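Local coordinates for CBS domain protein (Sulfolobus tokodaii, PDB 2EF7) that is of unknown function but carries a pair of CBS domains, modules that in related proteins commonly bind adenosine-containing ligands and regulate partner activities, at residues M1-Q13 with T79-A91. Residues are numbered along the deposited sequence; the frame is centred on the assembly and turned at random.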
loop_
_atom_site.group_PDB
_atom_site.type_symbol
_atom_site.label_atom_id
_atom_site.label_comp_id
_atom_site.label_asym_id
_atom_site.label_seq_id
_atom_site.Cartn_x
_atom_site.Cartn_y
_atom_site.Cartn_z
HETATM N N MSE A 1 -21.589 -3.702 -13.190
HETATM C CA MSE A 1 -21.737 -2.603 -12.201
HETATM C C MSE A 1 -21.520 -1.255 -12.872
HETATM O O MSE A 1 -20.847 -1.156 -13.901
HETATM C CB MSE A 1 -20.713 -2.777 -11.090
HETATM C CG MSE A 1 -20.839 -4.078 -10.365
HETATM SE SE MSE A 1 -19.337 -4.191 -9.218
HETATM C CE MSE A 1 -18.183 -2.962 -10.116
ATOM N N GLU A 2 -22.099 -0.214 -12.283
ATOM C CA GLU A 2 -21.960 1.134 -12.814
ATOM C C GLU A 2 -20.568 1.676 -12.475
ATOM O O GLU A 2 -19.887 1.141 -11.604
ATOM C CB GLU A 2 -23.039 2.039 -12.210
ATOM C CG GLU A 2 -24.450 1.507 -12.406
ATOM C CD GLU A 2 -25.495 2.333 -11.680
ATOM O OE1 GLU A 2 -26.696 2.004 -11.797
ATOM O OE2 GLU A 2 -25.118 3.307 -10.991
ATOM N N GLU A 3 -20.150 2.733 -13.166
ATOM C CA GLU A 3 -18.845 3.328 -12.909
ATOM C C GLU A 3 -18.840 4.088 -11.586
ATOM O O GLU A 3 -19.816 4.739 -11.241
ATOM C CB GLU A 3 -18.469 4.302 -14.037
ATOM C CG GLU A 3 -18.186 3.648 -15.391
ATOM C CD GLU A 3 -17.966 4.671 -16.501
ATOM O OE1 GLU A 3 -18.853 5.534 -16.692
ATOM O OE2 GLU A 3 -16.914 4.612 -17.178
ATOM N N GLU A 4 -17.748 3.985 -10.840
ATOM C CA GLU A 4 -17.608 4.729 -9.589
ATOM C C GLU A 4 -17.252 6.125 -10.089
ATOM O O GLU A 4 -16.694 6.248 -11.176
ATOM C CB GLU A 4 -16.437 4.189 -8.766
ATOM C CG GLU A 4 -16.607 2.781 -8.262
ATOM C CD GLU A 4 -17.487 2.718 -7.039
ATOM O OE1 GLU A 4 -18.575 3.333 -7.062
ATOM O OE2 GLU A 4 -17.093 2.052 -6.059
ATOM N N ILE A 5 -17.564 7.172 -9.329
ATOM C CA ILE A 5 -17.224 8.520 -9.780
ATOM C C ILE A 5 -16.290 9.244 -8.813
ATOM O O ILE A 5 -16.326 9.006 -7.612
ATOM C CB ILE A 5 -18.488 9.390 -10.023
ATOM C CG1 ILE A 5 -19.201 9.684 -8.703
ATOM C CG2 ILE A 5 -19.434 8.674 -10.988
ATOM C CD1 ILE A 5 -20.305 10.734 -8.831
ATOM N N VAL A 6 -15.453 10.118 -9.365
ATOM C CA VAL A 6 -14.475 10.906 -8.609
ATOM C C VAL A 6 -14.991 11.454 -7.276
ATOM O O VAL A 6 -14.357 11.289 -6.236
ATOM C CB VAL A 6 -13.965 12.082 -9.484
ATOM C CG1 VAL A 6 -13.072 13.008 -8.674
ATOM C CG2 VAL A 6 -13.208 11.524 -10.691
ATOM N N LYS A 7 -16.146 12.105 -7.331
ATOM C CA LYS A 7 -16.800 12.701 -6.173
ATOM C C LYS A 7 -16.822 11.799 -4.929
ATOM O O LYS A 7 -16.594 12.265 -3.813
ATOM C CB LYS A 7 -18.231 13.096 -6.572
ATOM C CG LYS A 7 -19.044 13.821 -5.514
ATOM C CD LYS A 7 -20.448 14.113 -6.036
ATOM C CE LYS A 7 -21.286 14.854 -5.007
ATOM N NZ LYS A 7 -20.731 16.205 -4.715
ATOM N N GLU A 8 -17.081 10.506 -5.116
ATOM C CA GLU A 8 -17.142 9.579 -3.977
ATOM C C GLU A 8 -15.791 9.121 -3.438
ATOM O O GLU A 8 -15.732 8.480 -2.381
ATOM C CB GLU A 8 -17.966 8.337 -4.345
ATOM C CG GLU A 8 -19.442 8.638 -4.627
ATOM C CD GLU A 8 -20.097 9.397 -3.479
ATOM O OE1 GLU A 8 -20.570 10.547 -3.712
ATOM O OE2 GLU A 8 -20.124 8.853 -2.344
ATOM N N TYR A 9 -14.703 9.442 -4.136
ATOM C CA TYR A 9 -13.387 9.004 -3.674
ATOM C C TYR A 9 -12.360 10.103 -3.453
ATOM O O TYR A 9 -11.271 9.846 -2.940
ATOM C CB TYR A 9 -12.822 7.964 -4.645
ATOM C CG TYR A 9 -13.526 6.638 -4.531
ATOM C CD1 TYR A 9 -13.065 5.661 -3.649
ATOM C CD2 TYR A 9 -14.702 6.391 -5.234
ATOM C CE1 TYR A 9 -13.761 4.478 -3.463
ATOM C CE2 TYR A 9 -15.409 5.207 -5.053
ATOM C CZ TYR A 9 -14.931 4.258 -4.166
ATOM O OH TYR A 9 -15.625 3.088 -3.977
HETATM N N MSE A 10 -12.707 11.324 -3.840
HETATM C CA MSE A 10 -11.805 12.456 -3.690
HETATM C C MSE A 10 -11.713 12.906 -2.238
HETATM O O MSE A 10 -12.618 12.683 -1.443
HETATM C CB MSE A 10 -12.297 13.633 -4.532
HETATM C CG MSE A 10 -13.584 14.257 -4.005
HETATM SE SE MSE A 10 -14.187 15.735 -5.076
HETATM C CE MSE A 10 -15.843 16.156 -4.158
ATOM N N LYS A 11 -10.596 13.527 -1.896
ATOM C CA LYS A 11 -10.412 14.055 -0.561
ATOM C C LYS A 11 -10.994 15.457 -0.658
ATOM O O LYS A 11 -10.591 16.243 -1.515
ATOM C CB LYS A 11 -8.925 14.123 -0.222
ATOM C CG LYS A 11 -8.594 14.902 1.033
ATOM C CD LYS A 11 -7.086 15.073 1.153
ATOM C CE LYS A 11 -6.715 16.092 2.221
ATOM N NZ LYS A 11 -5.237 16.316 2.284
ATOM N N THR A 12 -11.962 15.759 0.195
ATOM C CA THR A 12 -12.588 17.071 0.197
ATOM C C THR A 12 -11.977 17.952 1.280
ATOM O O THR A 12 -11.054 17.543 1.982
ATOM C CB THR A 12 -14.089 16.953 0.455
ATOM O OG1 THR A 12 -14.299 16.272 1.697
ATOM C CG2 THR A 12 -14.762 16.176 -0.671
ATOM N N GLN A 13 -12.500 19.166 1.418
ATOM C CA GLN A 13 -11.990 20.092 2.423
ATOM C C GLN A 13 -10.488 20.304 2.234
ATOM O O GLN A 13 -9.725 20.258 3.201
ATOM C CB GLN A 13 -12.234 19.538 3.834
ATOM C CG GLN A 13 -13.635 19.001 4.078
ATOM C CD GLN A 13 -14.704 20.052 3.876
ATOM O OE1 GLN A 13 -14.712 21.084 4.550
ATOM N NE2 GLN A 13 -15.618 19.797 2.943
ATOM N N THR A 79 -7.230 19.384 -14.593
ATOM C CA THR A 79 -8.244 19.113 -13.585
ATOM C C THR A 79 -9.203 18.046 -14.094
ATOM O O THR A 79 -9.214 17.730 -15.287
ATOM C CB THR A 79 -9.106 20.353 -13.278
ATOM O OG1 THR A 79 -9.886 20.672 -14.435
ATOM C CG2 THR A 79 -8.240 21.554 -12.909
ATOM N N ILE A 80 -10.018 17.513 -13.186
ATOM C CA ILE A 80 -11.021 16.516 -13.528
ATOM C C ILE A 80 -12.326 16.889 -12.811
ATOM O O ILE A 80 -12.306 17.322 -11.658
ATOM C CB ILE A 80 -10.582 15.098 -13.091
ATOM C CG1 ILE A 80 -11.550 14.055 -13.657
ATOM C CG2 ILE A 80 -10.491 15.011 -11.573
ATOM C CD1 ILE A 80 -11.331 13.781 -15.146
ATOM N N ARG A 81 -13.460 16.744 -13.496
ATOM C CA ARG A 81 -14.750 17.060 -12.881
ATOM C C ARG A 81 -15.128 16.005 -11.847
ATOM O O ARG A 81 -14.799 14.830 -12.000
ATOM C CB ARG A 81 -15.848 17.151 -13.944
ATOM C CG ARG A 81 -15.652 18.277 -14.936
ATOM C CD ARG A 81 -16.918 18.532 -15.729
ATOM N NE ARG A 81 -16.821 19.761 -16.514
ATOM C CZ ARG A 81 -17.825 20.289 -17.207
ATOM N NH1 ARG A 81 -19.014 19.696 -17.217
ATOM N NH2 ARG A 81 -17.640 21.411 -17.894
ATOM N N GLU A 82 -15.825 16.423 -10.795
ATOM C CA GLU A 82 -16.231 15.498 -9.739
ATOM C C GLU A 82 -17.243 14.466 -10.225
ATOM O O GLU A 82 -17.367 13.386 -9.640
ATOM C CB GLU A 82 -16.814 16.268 -8.546
ATOM C CG GLU A 82 -17.905 17.254 -8.914
ATOM C CD GLU A 82 -18.505 17.943 -7.695
ATOM O OE1 GLU A 82 -17.911 17.840 -6.602
ATOM O OE2 GLU A 82 -19.564 18.590 -7.834
ATOM N N ASP A 83 -17.963 14.797 -11.292
ATOM C CA ASP A 83 -18.945 13.867 -11.845
ATOM C C ASP A 83 -18.293 12.842 -12.761
ATOM O O ASP A 83 -18.965 11.961 -13.268
ATOM C CB ASP A 83 -20.037 14.608 -12.636
ATOM C CG ASP A 83 -21.014 15.336 -11.739
ATOM O OD1 ASP A 83 -21.248 14.864 -10.604
ATOM O OD2 ASP A 83 -21.565 16.368 -12.176
ATOM N N SER A 84 -16.987 12.967 -12.981
ATOM C CA SER A 84 -16.268 12.035 -13.860
ATOM C C SER A 84 -16.128 10.636 -13.290
ATOM O O SER A 84 -16.010 10.452 -12.074
ATOM C CB SER A 84 -14.847 12.520 -14.143
ATOM O OG SER A 84 -14.841 13.799 -14.749
ATOM N N PRO A 85 -16.133 9.626 -14.178
ATOM C CA PRO A 85 -15.980 8.240 -13.735
ATOM C C PRO A 85 -14.528 8.110 -13.262
ATOM O O PRO A 85 -13.648 8.827 -13.736
ATOM C CB PRO A 85 -16.227 7.434 -15.008
ATOM C CG PRO A 85 -17.153 8.315 -15.802
ATOM C CD PRO A 85 -16.547 9.687 -15.592
ATOM N N ILE A 86 -14.292 7.201 -12.328
ATOM C CA ILE A 86 -12.963 6.962 -11.782
ATOM C C ILE A 86 -11.891 6.785 -12.857
ATOM O O ILE A 86 -10.831 7.394 -12.793
ATOM C CB ILE A 86 -12.980 5.701 -10.892
ATOM C CG1 ILE A 86 -13.862 5.963 -9.671
ATOM C CG2 ILE A 86 -11.559 5.306 -10.481
ATOM C CD1 ILE A 86 -13.348 7.067 -8.778
ATOM N N THR A 87 -12.176 5.944 -13.843
ATOM C CA THR A 87 -11.212 5.678 -14.903
ATOM C C THR A 87 -10.885 6.911 -15.721
ATOM O O THR A 87 -9.829 6.984 -16.343
ATOM C CB THR A 87 -11.700 4.553 -15.826
ATOM O OG1 THR A 87 -12.958 4.904 -16.408
ATOM C CG2 THR A 87 -11.859 3.279 -15.032
ATOM N N GLY A 88 -11.787 7.883 -15.714
ATOM C CA GLY A 88 -11.530 9.108 -16.440
ATOM C C GLY A 88 -10.369 9.822 -15.775
ATOM O O GLY A 88 -9.450 10.312 -16.442
ATOM N N ALA A 89 -10.414 9.888 -14.449
ATOM C CA ALA A 89 -9.344 10.522 -13.690
ATOM C C ALA A 89 -8.053 9.735 -13.952
ATOM O O ALA A 89 -6.977 10.315 -14.105
ATOM C CB ALA A 89 -9.680 10.511 -12.199
ATOM N N LEU A 90 -8.175 8.413 -14.013
ATOM C CA LEU A 90 -7.033 7.544 -14.267
ATOM C C LEU A 90 -6.400 7.837 -15.624
ATOM O O LEU A 90 -5.177 7.926 -15.753
ATOM C CB LEU A 90 -7.464 6.082 -14.237
ATOM C CG LEU A 90 -6.328 5.083 -14.466
ATOM C CD1 LEU A 90 -5.248 5.260 -13.414
ATOM C CD2 LEU A 90 -6.894 3.675 -14.417
ATOM N N ALA A 91 -7.234 7.976 -16.644
ATOM C CA ALA A 91 -6.718 8.241 -17.974
ATOM C C ALA A 91 -5.973 9.569 -18.012
ATOM O O ALA A 91 -4.960 9.691 -18.699
ATOM C CB ALA A 91 -7.846 8.238 -18.984
#
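Ile86 N donates to Glu4 O (2.8 Å) and Val6 N to Ser84 O (2.8 Å), two backbone hydrogen bonds that flank a single beta bridge between Ile5 and Pro85. A third, from Lys7 N (2.9 Å), uses an in-plane lone pair of Glu82 O, in the type I turn from Arg81 to Ser84. Together they illustrate how main-chain bonds can set the register of a terminal segment while side chains pack around them. Lys7 and Glu82 run side by side in the same direction, yet their salt bridge is long, NZ to OE1 3.8 Å. Inward, Val6 CG1 lies anti to the backbone N (chi1 173°), which leaves CG2 to meet Ala89 CB at 4.0 Å and Ile80 CG1 at 4.2 Å. Shortening Val6 to an alanine removes both methyls and would probably leave a gap facing Ile80 and Ala89. Ile86 CD1 reaches the Tyr9 ring at CD2 (3.9 Å), the two side chains crossing nearly at right angles, while the Glu3 carboxylate rests against Pro85 CB and CG. The N-terminal segment thereby packs against strand 80-81, the turn after it and the start of helix 86-96, within the second CBS domain, consistent with tandem CBS architecture.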